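Local coordinates for protein ribonuclease mar1, putative (Trypanosoma cruzi, PDB 1YZV) that is of unknown function but belongs to the isochorismatase superfamily and is a putative ribonuclease, at residues I36-S39 and A40-F44; Q158-Q161 and S162-G165. One frame throughout, in Å; residues are numbered along the deposited sequence.

Contact 1. Residues I36-S39 and A40-F44; sequences IANS and ANCVF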
ATOM      1  N   ILE A  36      17.670 -12.426  14.029  1.00 24.17           N
ATOM      2  CA  ILE A  36      17.057 -11.482  13.077  1.00 24.04           C
ATOM      3  C   ILE A  36      17.870 -11.616  11.786  1.00 23.55           C
ATOM      4  O   ILE A  36      19.062 -11.348  11.789  1.00 23.30           O
ATOM      5  CB  ILE A  36      17.164 -10.070  13.620  1.00 23.00           C
ATOM      6  CG1 ILE A  36      16.504  -9.985  14.984  1.00 26.47           C
ATOM      7  CG2 ILE A  36      16.626  -8.987  12.591  1.00 22.20           C
ATOM      8  CD1 ILE A  36      15.260  -9.343  15.016  1.00 39.63           C
ATOM      9  N   ALA A  37      17.255 -12.131  10.720  1.00 25.35           N
ATOM     10  CA  ALA A  37      17.973 -12.446   9.496  1.00 23.97           C
ATOM     11  C   ALA A  37      18.875 -11.319   8.960  1.00 23.71           C
ATOM     12  O   ALA A  37      19.973 -11.570   8.424  1.00 25.25           O
ATOM     13  CB  ALA A  37      16.976 -12.885   8.407  1.00 25.71           C
ATOM     14  N   ASN A  38      18.376 -10.093   8.941  1.00 23.24           N
ATOM     15  CA  ASN A  38      19.166  -8.978   8.377  1.00 23.57           C
ATOM     16  C   ASN A  38      19.900  -8.154   9.467  1.00 22.12           C
ATOM     17  O   ASN A  38      20.161  -6.958   9.278  1.00 21.23           O
ATOM     18  CB  ASN A  38      18.269  -8.060   7.564  1.00 22.93           C
ATOM     19  CG  ASN A  38      17.234  -7.380   8.440  1.00 27.50           C
ATOM     20  OD1 ASN A  38      16.720  -8.027   9.339  1.00 27.22           O
ATOM     21  ND2 ASN A  38      16.831  -6.126   8.103  1.00 27.34           N
ATOM     22  N   SER A  39      20.171  -8.770  10.621  1.00 22.79           N
ATOM     23  CA  SER A  39      20.854  -8.063  11.724  1.00 22.63           C
ATOM     24  C   SER A  39      22.080  -7.290  11.262  1.00 22.79           C
ATOM     25  O   SER A  39      22.380  -6.187  11.802  1.00 23.46           O
ATOM     26  CB  SER A  39      21.199  -9.009  12.877  1.00 24.29           C
ATOM     27  OG  SER A  39      22.116  -9.997  12.518  1.00 23.40           O
ATOM     28  N   ALA A  40      22.841  -7.868  10.319  1.00 22.21           N
ATOM     29  CA  ALA A  40      24.057  -7.225   9.849  1.00 21.66           C
ATOM     30  C   ALA A  40      23.777  -5.840   9.176  1.00 24.45           C
ATOM     31  O   ALA A  40      24.533  -4.890   9.392  1.00 23.14           O
ATOM     32  CB  ALA A  40      24.839  -8.154   8.902  1.00 21.95           C
ATOM     33  N   ASN A  41      22.653  -5.706   8.458  1.00 22.24           N
ATOM     34  CA  ASN A  41      22.258  -4.416   7.897  1.00 21.78           C
ATOM     35  C   ASN A  41      21.836  -3.408   8.959  1.00 22.14           C
ATOM     36  O   ASN A  41      22.024  -2.221   8.785  1.00 21.52           O
ATOM     37  CB  ASN A  41      21.117  -4.588   6.866  1.00 22.37           C
ATOM     38  CG  ASN A  41      21.617  -5.022   5.497  1.00 22.89           C
ATOM     39  OD1 ASN A  41      22.834  -5.144   5.272  1.00 24.67           O
ATOM     40  ND2 ASN A  41      20.671  -5.212   4.537  1.00 21.51           N
ATOM     41  N   CYS A  42      21.269  -3.891  10.066  1.00 21.17           N
ATOM     42  CA  CYS A  42      20.779  -3.034  11.120  1.00 22.27           C
ATOM     43  C   CYS A  42      21.969  -2.424  11.875  1.00 21.76           C
ATOM     44  O   CYS A  42      21.994  -1.225  12.135  1.00 22.02           O
ATOM     45  CB  CYS A  42      19.838  -3.829  12.050  1.00 24.17           C
ATOM     46  SG  CYS A  42      18.387  -4.431  11.179  1.00 23.02           S
ATOM     47  N   VAL A  43      23.018  -3.225  12.047  1.00 21.24           N
ATOM     48  CA  VAL A  43      24.297  -2.727  12.518  1.00 22.46           C
ATOM     49  C   VAL A  43      24.907  -1.700  11.551  1.00 21.45           C
ATOM     50  O   VAL A  43      25.356  -0.635  12.003  1.00 20.44           O
ATOM     51  CB  VAL A  43      25.270  -3.883  12.788  1.00 22.49           C
ATOM     52  CG1 VAL A  43      26.707  -3.374  12.914  1.00 25.93           C
ATOM     53  CG2 VAL A  43      24.825  -4.608  14.035  1.00 24.42           C
ATOM     54  N   PHE A  44      24.959  -2.041  10.252  1.00 22.27           N
ATOM     55  CA  PHE A  44      25.434  -1.134   9.192  1.00 22.26           C
ATOM     56  C   PHE A  44      24.736   0.227   9.199  1.00 20.97           C
ATOM     57  O   PHE A  44      25.414   1.274   9.091  1.00 20.34           O
ATOM     58  CB  PHE A  44      25.313  -1.815   7.789  1.00 21.89           C
ATOM     59  CG  PHE A  44      25.647  -0.912   6.613  1.00 21.97           C
ATOM     60  CD1 PHE A  44      26.927  -0.794   6.135  1.00 29.08           C
ATOM     61  CD2 PHE A  44      24.655  -0.221   5.952  1.00 23.06           C
ATOM     62  CE1 PHE A  44      27.186   0.003   5.029  1.00 21.79           C
ATOM     63  CE2 PHE A  44      24.907   0.519   4.838  1.00 22.32           C
ATOM     64  CZ  PHE A  44      26.147   0.673   4.392  1.00 20.90           C
TER
HETATM   65  O   HOH W   1      22.376 -10.672   9.252  1.00 29.53           O
HETATM   66  O   HOH W   2      18.064  -4.839   5.722  1.00 22.57           O
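Asn38 and Cys42 face each other across the first turn of helix 39-56, and most of the polar atoms around them have identifiable partners. The carbonyl oxygen of Asn38 lies near two amides of the turn: Asn41 N approaches to 2.9 Å, but its N-H is bent to 127°, and Cys42 N stands at a long 3.4 Å, so both bonds are weak. One residue on, Ser39 O takes a firmer bond from Val43 N, 3.0 Å and nearly straight at 166°; Cys42 N also makes a weak hydrogen bond to this oxygen. The regular helical pattern thus settles in with the Ser39-Val43 pair.

Ala40 N is close to Asn38 O but at too poor an angle to bond it, and is satisfied instead by a water, which accepts from Ala40 N at 3.0 Å and donates to Ala37 O. Asn38 occupies the N-cap position, but its side chain forms no cap. With CG held between the backbone N and the carbonyl carbon (chi1 65°), the amide is carried to the Cys42 flank, where ND2 stops 3.8 Å from SG. There ND2 donates to the carbonyl oxygen of Cys145 and to a second water, which also accepts from Asn41 ND2 at 2.9 Å and so links the two amide groups. Asn41 ND2 binds Ile202 O in the C-terminal tail as well, while Ser39 OG is hydrogen-bonded to Met33 O. Both Ser39 and Cys42 touch Phe118 at the end of strand 110-118. Entered through a type I turn from Ile36 to Ser39, this is a helix N-terminus without a side-chain cap, where a water takes the Ala40 amide and polar side chains tie the turn to neighbouring parts of the alpha/beta isochorismatase fold.

Contact 2. Residues Q158-Q161 and S162-G165; sequences QLMQ and SWSG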
ATOM      1  N   GLN A 158       4.293  -2.190   6.714  1.00 20.11           N
ATOM      2  CA  GLN A 158       3.051  -1.827   6.030  1.00 21.86           C
ATOM      3  C   GLN A 158       2.089  -1.065   6.901  1.00 22.78           C
ATOM      4  O   GLN A 158       1.503  -0.082   6.440  1.00 21.89           O
ATOM      5  CB  GLN A 158       2.371  -3.068   5.485  1.00 20.94           C
ATOM      6  CG  GLN A 158       3.204  -3.682   4.376  1.00 23.16           C
ATOM      7  CD  GLN A 158       2.665  -5.013   3.888  1.00 31.44           C
ATOM      8  OE1 GLN A 158       1.811  -5.659   4.537  1.00 28.50           O
ATOM      9  NE2 GLN A 158       3.324  -5.532   2.873  1.00 40.83           N
ATOM     10  N   LEU A 159       2.026  -1.418   8.181  1.00 20.99           N
ATOM     11  CA  LEU A 159       1.185  -0.664   9.124  1.00 22.77           C
ATOM     12  C   LEU A 159       1.684   0.794   9.266  1.00 23.28           C
ATOM     13  O   LEU A 159       0.929   1.758   9.057  1.00 22.85           O
ATOM     14  CB  LEU A 159       1.158  -1.375  10.473  1.00 21.53           C
ATOM     15  CG  LEU A 159       0.374  -0.754  11.637  1.00 23.26           C
ATOM     16  CD1 LEU A 159      -0.957  -0.202  11.160  1.00 28.63           C
ATOM     17  CD2 LEU A 159       0.196  -1.889  12.660  1.00 23.97           C
ATOM     18  N   MET A 160       2.987   0.945   9.481  1.00 21.00           N
ATOM     19  CA  MET A 160       3.600   2.244   9.585  1.00 21.22           C
ATOM     20  C   MET A 160       3.514   3.081   8.310  1.00 26.32           C
ATOM     21  O   MET A 160       3.276   4.277   8.405  1.00 25.70           O
ATOM     22  CB  MET A 160       5.026   2.127  10.062  1.00 22.81           C
ATOM     23  CG  MET A 160       5.078   1.629  11.450  1.00 21.60           C
ATOM     24  SD  MET A 160       6.676   1.598  12.250  1.00 24.10           S
ATOM     25  CE  MET A 160       7.422   0.179  11.507  1.00 28.00           C
ATOM     26  N   GLN A 161       3.530   2.440   7.134  1.00 25.76           N
ATOM     27  CA  GLN A 161       3.330   3.149   5.877  1.00 26.44           C
ATOM     28  C   GLN A 161       1.911   3.733   5.773  1.00 30.12           C
ATOM     29  O   GLN A 161       1.701   4.773   5.143  1.00 29.50           O
ATOM     30  CB  GLN A 161       3.647   2.240   4.692  1.00 24.37           C
ATOM     31  CG  GLN A 161       5.166   1.922   4.580  1.00 23.12           C
ATOM     32  CD  GLN A 161       5.475   0.992   3.427  1.00 26.07           C
ATOM     33  OE1 GLN A 161       4.851  -0.059   3.327  1.00 23.87           O
ATOM     34  NE2 GLN A 161       6.518   1.314   2.611  1.00 21.32           N
ATOM     35  N   SER A 162       0.935   3.108   6.409  1.00 31.58           N
ATOM     36  CA  SER A 162      -0.388   3.734   6.479  1.00 35.49           C
ATOM     37  C   SER A 162      -0.494   4.978   7.432  1.00 37.60           C
ATOM     38  O   SER A 162      -1.490   5.695   7.385  1.00 36.84           O
ATOM     39  CB  SER A 162      -1.406   2.718   6.918  1.00 36.10           C
ATOM     40  OG  SER A 162      -1.222   2.572   8.309  1.00 40.79           O
ATOM     41  N   TRP A 163       0.548   5.321   8.192  1.00 38.72           N
ATOM     42  CA  TRP A 163       0.481   6.499   9.085  1.00 37.28           C
ATOM     43  C   TRP A 163       1.138   7.827   8.559  1.00 39.84           C
ATOM     44  O   TRP A 163       1.371   8.811   9.337  1.00 32.45           O
ATOM     45  CB  TRP A 163       1.113   6.166  10.412  1.00 35.32           C
ATOM     46  CG  TRP A 163       0.599   4.982  11.115  1.00 31.82           C
ATOM     47  CD1 TRP A 163      -0.652   4.471  11.057  1.00 30.24           C
ATOM     48  CD2 TRP A 163       1.222   4.374  12.243  1.00 27.39           C
ATOM     49  NE1 TRP A 163      -0.782   3.436  11.942  1.00 30.92           N
ATOM     50  CE2 TRP A 163       0.305   3.448  12.775  1.00 27.37           C
ATOM     51  CE3 TRP A 163       2.474   4.519  12.856  1.00 27.47           C
ATOM     52  CZ2 TRP A 163       0.647   2.587  13.795  1.00 31.04           C
ATOM     53  CZ3 TRP A 163       2.779   3.690  13.930  1.00 27.10           C
ATOM     54  CH2 TRP A 163       1.845   2.782  14.412  1.00 24.95           C
ATOM     55  N   SER A 164       1.489   7.826   7.275  1.00 40.12           N
ATOM     56  CA  SER A 164       2.110   9.015   6.593  1.00 41.56           C
ATOM     57  C   SER A 164       1.348  10.338   6.854  1.00 39.29           C
ATOM     58  O   SER A 164       1.929  11.422   7.033  1.00 38.49           O
ATOM     59  CB  SER A 164       2.202   8.705   5.063  1.00 41.47           C
ATOM     60  OG  SER A 164       3.143   9.538   4.393  1.00 54.34           O
ATOM     61  N   GLY A 165       0.033  10.239   6.860  1.00 39.12           N
ATOM     62  CA  GLY A 165      -0.826  11.406   7.034  1.00 39.39           C
ATOM     63  C   GLY A 165      -0.550  12.130   8.324  1.00 40.48           C
ATOM     64  O   GLY A 165      -0.663  13.368   8.396  1.00 43.46           O
TER
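The indole of Trp163 lies against the last turn of helix 150-161, with Leu159 and Met160 meeting different parts of it. One face looks onto the backbone: Leu159 O stands 3.6 Å above the ring plane and Met160 CA somewhat higher, both displaced toward the rim. Leu159 slants along NE1 and CZ2 and so spans both rings, CD1 reaching NE1 at 3.7 Å and CG lying near CZ2. Its CG is anti to the backbone N (chi1 178°), which swings the isobutyl group along the helix toward the tryptophan. Met160 crosses at the CE3-CZ3 part of the six-membered ring, where CG is 4.0 Å from CZ3; farther out, the bend at chi3 turns the terminal methyl CE aside.

The backbone fixes where the indole can start. Trp163 N donates to Met160 O at 2.9 Å, fairly straight at the hydrogen (159°), although the donor rises well above the carbonyl plane, 58° out of it. Ser162 N continues the helical pattern to Gln158 O at 3.2 Å, and the chain then turns off through a type I turn from Gln161 to Ser164. Ser162 folds its hydroxyl back toward the helix, with OG directed at Leu159 O, but the modelled separation is so short that this bond is doubtful.

Polar ends on the outer side serve the assembly: Gln158 OE1 accepts from Gln161 NE2 of the second subunit, and Ser162 OG is bonded to Ser164 OG of that same subunit, whose Arg11 makes a cation-pi contact with Trp163. Within the chain, Met160 and Trp163 pack on Leu125 of helix 120-133, Trp163 also touches Cys168, and Met160 meets Ile170, so the helix end is set against both that helix and strand 168-171, outermost in this chain's sheet.

How the contacts relate
Contact 1 comes first along the chain and closes well before contact 2 opens; their centres are 23 Å apart, and their nearest atoms, about 12 Å apart, do not touch. Both lie within the isochorismatase domain, which is built on a parallel sheet of six strands, but they mark different ends of helices: 36-44 begins helix 39-56, whereas 158-165 finishes helix 150-161 and leads to strand 168-171, outermost in this chain's sheet. Contact 1 adjoins strand 110-118, one of the two central strands, and the C-terminal tail, and no other chain of the assembly touches it. Contact 2 meets two neighbouring subunits, and so joins the fold of one chain to the tetramer.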